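Local coordinates for archaeal flagellar ATP-binding protein FlaH (Methanocaldococcus jannaschii DSM 2661, PDB 4WIA) that probably binds and hydrolyses ATP as a component of the archaellum, the archaeal flagellum, at residues K40-Q45 with N75-S80. Sequence-based numbering, arbitrary orientation.
Sequences KSVLCQ and NSLNYS. With SO4 (sulfate ion), chain E; SO4 (sulfate ion), chain G; SO4 (sulfate ion), chain F.
V42 and Q45, one turn apart on the helix 40-53, pack against L77 and Y79 near the C-terminal end of the helix 67-76, with V42 CA 8.7 Å from L77 CA. The protein is a FlaH-family P-loop NTPase with a KaiC-like domain, and the segment 40-45 is the first part of the helix after the Walker A loop. At the other segment N78, with positive phi, closes the helix 67-76 in a Schellman motif; L77 and Y79, on either side of N78, both touch Q45. L77 does the touching through CD1: it meets V42 CG1 at 4.2 Å and Q45 OE1 at 3.5 Å, the Q45 and L77 side chains crossing at about a right angle. Q45 is extended beyond CG, which carries its amide out to the leucine; OE1 accepts a hydrogen bond from Q73 NE2. Y79 brings CD2 to within 4.1 Å of Q45 O, the carbonyl lying oblique to the ring, while Y79 OH bonds I225 N and the ring also meets that of Y49. At the opposite end of the segment 40-45, S41 OG bonds D127, and K40 and S41 grip a sulfate where a phosphate of ATP would probably sit. The K40 chain bends at chi3 and chi4, turning NZ back to O1 of this sulfate at 3.1 Å; NZ also bonds G34 O. With an alanine in place of K40 the amide bonds to the sulfate would remain, but its O1 is likely to lose the ammonium mate. Those amide bonds are nearly straight: K40 N reaches sulfate O1 at 167°, and S41 N reaches O3 of the same ion at 2.7 Å and 163°.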
ATOM      1  N   LYS A  40      20.590 -16.832  -1.637  1.00 48.95           N
ATOM      2  CA  LYS A  40      20.822 -15.479  -2.161  1.00 46.78           C
ATOM      3  C   LYS A  40      19.688 -15.009  -3.040  1.00 43.47           C
ATOM      4  O   LYS A  40      19.219 -13.877  -2.946  1.00 42.58           O
ATOM      5  CB  LYS A  40      22.144 -15.440  -2.975  1.00 47.40           C
ATOM      6  CG  LYS A  40      23.382 -15.927  -2.216  1.00 50.38           C
ATOM      7  CD  LYS A  40      24.693 -15.681  -2.995  1.00 51.52           C
ATOM      8  CE  LYS A  40      24.796 -16.473  -4.281  1.00 50.37           C
ATOM      9  NZ  LYS A  40      24.745 -17.928  -4.030  1.00 52.98           N
ATOM     10  N   SER A  41      19.279 -15.889  -3.940  1.00 44.37           N
ATOM     11  CA  SER A  41      18.229 -15.595  -4.886  1.00 43.94           C
ATOM     12  C   SER A  41      16.901 -15.332  -4.186  1.00 40.56           C
ATOM     13  O   SER A  41      16.235 -14.338  -4.423  1.00 40.92           O
ATOM     14  CB  SER A  41      18.078 -16.791  -5.870  1.00 48.58           C
ATOM     15  OG  SER A  41      19.122 -16.791  -6.847  1.00 48.22           O
ATOM     16  N   VAL A  42      16.528 -16.206  -3.288  1.00 43.23           N
ATOM     17  CA  VAL A  42      15.256 -15.995  -2.541  1.00 43.72           C
ATOM     18  C   VAL A  42      15.247 -14.673  -1.777  1.00 42.37           C
ATOM     19  O   VAL A  42      14.265 -13.968  -1.740  1.00 40.86           O
ATOM     20  CB  VAL A  42      14.964 -17.165  -1.603  1.00 46.62           C
ATOM     21  CG1 VAL A  42      13.823 -16.822  -0.689  1.00 50.15           C
ATOM     22  CG2 VAL A  42      14.606 -18.392  -2.406  1.00 48.56           C
ATOM     23  N   LEU A  43      16.403 -14.282  -1.263  1.00 43.07           N
ATOM     24  CA  LEU A  43      16.510 -13.007  -0.589  1.00 42.48           C
ATOM     25  C   LEU A  43      16.297 -11.874  -1.538  1.00 42.59           C
ATOM     26  O   LEU A  43      15.610 -10.914  -1.188  1.00 40.58           O
ATOM     27  CB  LEU A  43      17.877 -12.890   0.018  1.00 49.10           C
ATOM     28  CG  LEU A  43      18.074 -11.934   1.161  1.00 55.49           C
ATOM     29  CD1 LEU A  43      17.110 -12.233   2.310  1.00 56.98           C
ATOM     30  CD2 LEU A  43      19.516 -12.015   1.645  1.00 59.16           C
ATOM     31  N   CYS A  44      16.859 -11.976  -2.772  1.00 41.38           N
ATOM     32  CA  CYS A  44      16.635 -10.932  -3.787  1.00 38.72           C
ATOM     33  C   CYS A  44      15.203 -10.853  -4.144  1.00 37.23           C
ATOM     34  O   CYS A  44      14.669  -9.798  -4.375  1.00 35.90           O
ATOM     35  CB  CYS A  44      17.445 -11.233  -5.093  1.00 43.10           C
ATOM     36  SG  CYS A  44      19.226 -11.024  -4.896  1.00 42.01           S
ATOM     37  N   GLN A  45      14.573 -12.018  -4.195  1.00 40.20           N
ATOM     38  CA  GLN A  45      13.142 -12.135  -4.554  1.00 41.46           C
ATOM     39  C   GLN A  45      12.226 -11.516  -3.514  1.00 39.09           C
ATOM     40  O   GLN A  45      11.309 -10.784  -3.875  1.00 36.89           O
ATOM     41  CB  GLN A  45      12.816 -13.594  -4.798  1.00 42.76           C
ATOM     42  CG  GLN A  45      13.370 -14.052  -6.116  1.00 42.57           C
ATOM     43  CD  GLN A  45      13.636 -15.537  -6.214  1.00 50.26           C
ATOM     44  OE1 GLN A  45      13.122 -16.362  -5.441  1.00 50.83           O
ATOM     45  NE2 GLN A  45      14.433 -15.904  -7.243  1.00 57.84           N
ATOM     46  N   ASN A  75       5.726 -17.396  -7.836  1.00 47.16           N
ATOM     47  CA  ASN A  75       4.442 -17.901  -7.410  1.00 49.18           C
ATOM     48  C   ASN A  75       4.575 -18.941  -6.279  1.00 51.01           C
ATOM     49  O   ASN A  75       3.731 -19.017  -5.374  1.00 50.78           O
ATOM     50  CB  ASN A  75       3.715 -18.532  -8.599  1.00 52.08           C
ATOM     51  CG  ASN A  75       2.386 -19.078  -8.198  1.00 55.41           C
ATOM     52  OD1 ASN A  75       2.209 -20.281  -8.107  1.00 62.10           O
ATOM     53  ND2 ASN A  75       1.443 -18.205  -7.982  1.00 53.46           N
ATOM     54  N   SER A  76       5.648 -19.729  -6.337  1.00 51.46           N
ATOM     55  CA  SER A  76       5.860 -20.813  -5.388  1.00 52.50           C
ATOM     56  C   SER A  76       6.102 -20.236  -3.985  1.00 52.00           C
ATOM     57  O   SER A  76       5.747 -20.850  -3.021  1.00 51.69           O
ATOM     58  CB  SER A  76       7.057 -21.674  -5.766  1.00 53.27           C
ATOM     59  OG  SER A  76       8.280 -20.954  -5.577  1.00 52.41           O
ATOM     60  N   LEU A  77       6.676 -19.047  -3.928  1.00 50.51           N
ATOM     61  CA  LEU A  77       6.869 -18.316  -2.691  1.00 51.39           C
ATOM     62  C   LEU A  77       5.700 -17.398  -2.316  1.00 51.84           C
ATOM     63  O   LEU A  77       5.732 -16.699  -1.275  1.00 52.20           O
ATOM     64  CB  LEU A  77       8.127 -17.452  -2.820  1.00 48.97           C
ATOM     65  CG  LEU A  77       9.369 -18.288  -3.114  1.00 52.67           C
ATOM     66  CD1 LEU A  77      10.577 -17.419  -3.309  1.00 54.35           C
ATOM     67  CD2 LEU A  77       9.665 -19.319  -2.050  1.00 58.80           C
ATOM     68  N   ASN A  78       4.647 -17.401  -3.117  1.00 51.87           N
ATOM     69  CA  ASN A  78       3.587 -16.471  -2.873  1.00 53.50           C
ATOM     70  C   ASN A  78       4.046 -15.040  -2.899  1.00 51.28           C
ATOM     71  O   ASN A  78       3.573 -14.202  -2.146  1.00 46.85           O
ATOM     72  CB  ASN A  78       2.958 -16.774  -1.520  1.00 57.90           C
ATOM     73  CG  ASN A  78       1.471 -16.682  -1.591  1.00 66.78           C
ATOM     74  OD1 ASN A  78       0.740 -17.709  -1.827  1.00 70.03           O
ATOM     75  ND2 ASN A  78       1.008 -15.452  -1.601  1.00 65.17           N
ATOM     76  N   TYR A  79       4.961 -14.758  -3.826  1.00 50.27           N
ATOM     77  CA  TYR A  79       5.361 -13.425  -4.130  1.00 46.06           C
ATOM     78  C   TYR A  79       4.959 -13.186  -5.564  1.00 49.64           C
ATOM     79  O   TYR A  79       5.796 -12.722  -6.358  1.00 50.73           O
ATOM     80  CB  TYR A  79       6.897 -13.268  -4.085  1.00 45.18           C
ATOM     81  CG  TYR A  79       7.571 -13.381  -2.759  1.00 45.62           C
ATOM     82  CD1 TYR A  79       6.912 -13.046  -1.572  1.00 47.31           C
ATOM     83  CD2 TYR A  79       8.870 -13.863  -2.673  1.00 44.91           C
ATOM     84  CE1 TYR A  79       7.544 -13.127  -0.357  1.00 44.73           C
ATOM     85  CE2 TYR A  79       9.499 -14.002  -1.442  1.00 44.00           C
ATOM     86  CZ  TYR A  79       8.827 -13.620  -0.295  1.00 43.76           C
ATOM     87  OH  TYR A  79       9.429 -13.767   0.935  1.00 43.70           O
ATOM     88  N   SER A  80       3.717 -13.429  -5.930  1.00 50.57           N
ATOM     89  CA  SER A  80       3.407 -13.432  -7.333  1.00 53.95           C
ATOM     90  C   SER A  80       3.473 -11.999  -7.951  1.00 54.31           C
ATOM     91  O   SER A  80       3.091 -11.003  -7.354  1.00 49.23           O
ATOM     92  CB  SER A  80       2.104 -14.194  -7.611  1.00 60.84           C
ATOM     93  OG  SER A  80       0.990 -13.347  -7.405  1.00 62.25           O
TER
HETATM   94  S   SO4 E 302      21.150 -19.442  -3.866  1.00 51.18           S
HETATM   95  O1  SO4 E 302      22.180 -19.108  -2.821  1.00 43.92           O
HETATM   96  O2  SO4 E 302      20.044 -20.151  -3.234  1.00 53.41           O
HETATM   97  O3  SO4 E 302      20.481 -18.286  -4.517  1.00 42.03           O
HETATM   98  O4  SO4 E 302      21.950 -20.312  -4.726  1.00 49.09           O
HETATM   99  S   SO4 G 304      -0.821 -11.290  -9.644  1.00 79.19           S
HETATM  100  O1  SO4 G 304       0.383 -12.042  -9.394  1.00 58.33           O
HETATM  101  O2  SO4 G 304      -1.437 -10.979  -8.388  1.00 73.65           O
HETATM  102  O3  SO4 G 304      -1.713 -12.068 -10.477  1.00 70.27           O
HETATM  103  O4  SO4 G 304      -0.630  -9.978 -10.194  1.00 76.23           O
HETATM  104  S   SO4 F 303      24.947 -19.072  -7.388  1.00 62.41           S
HETATM  105  O1  SO4 F 303      25.455 -19.206  -6.014  1.00 62.14           O
HETATM  106  O2  SO4 F 303      23.737 -19.871  -7.756  1.00 54.89           O
HETATM  107  O3  SO4 F 303      26.105 -19.613  -8.151  1.00 67.10           O
HETATM  108  O4  SO4 F 303      24.626 -17.648  -7.786  1.00 53.64           O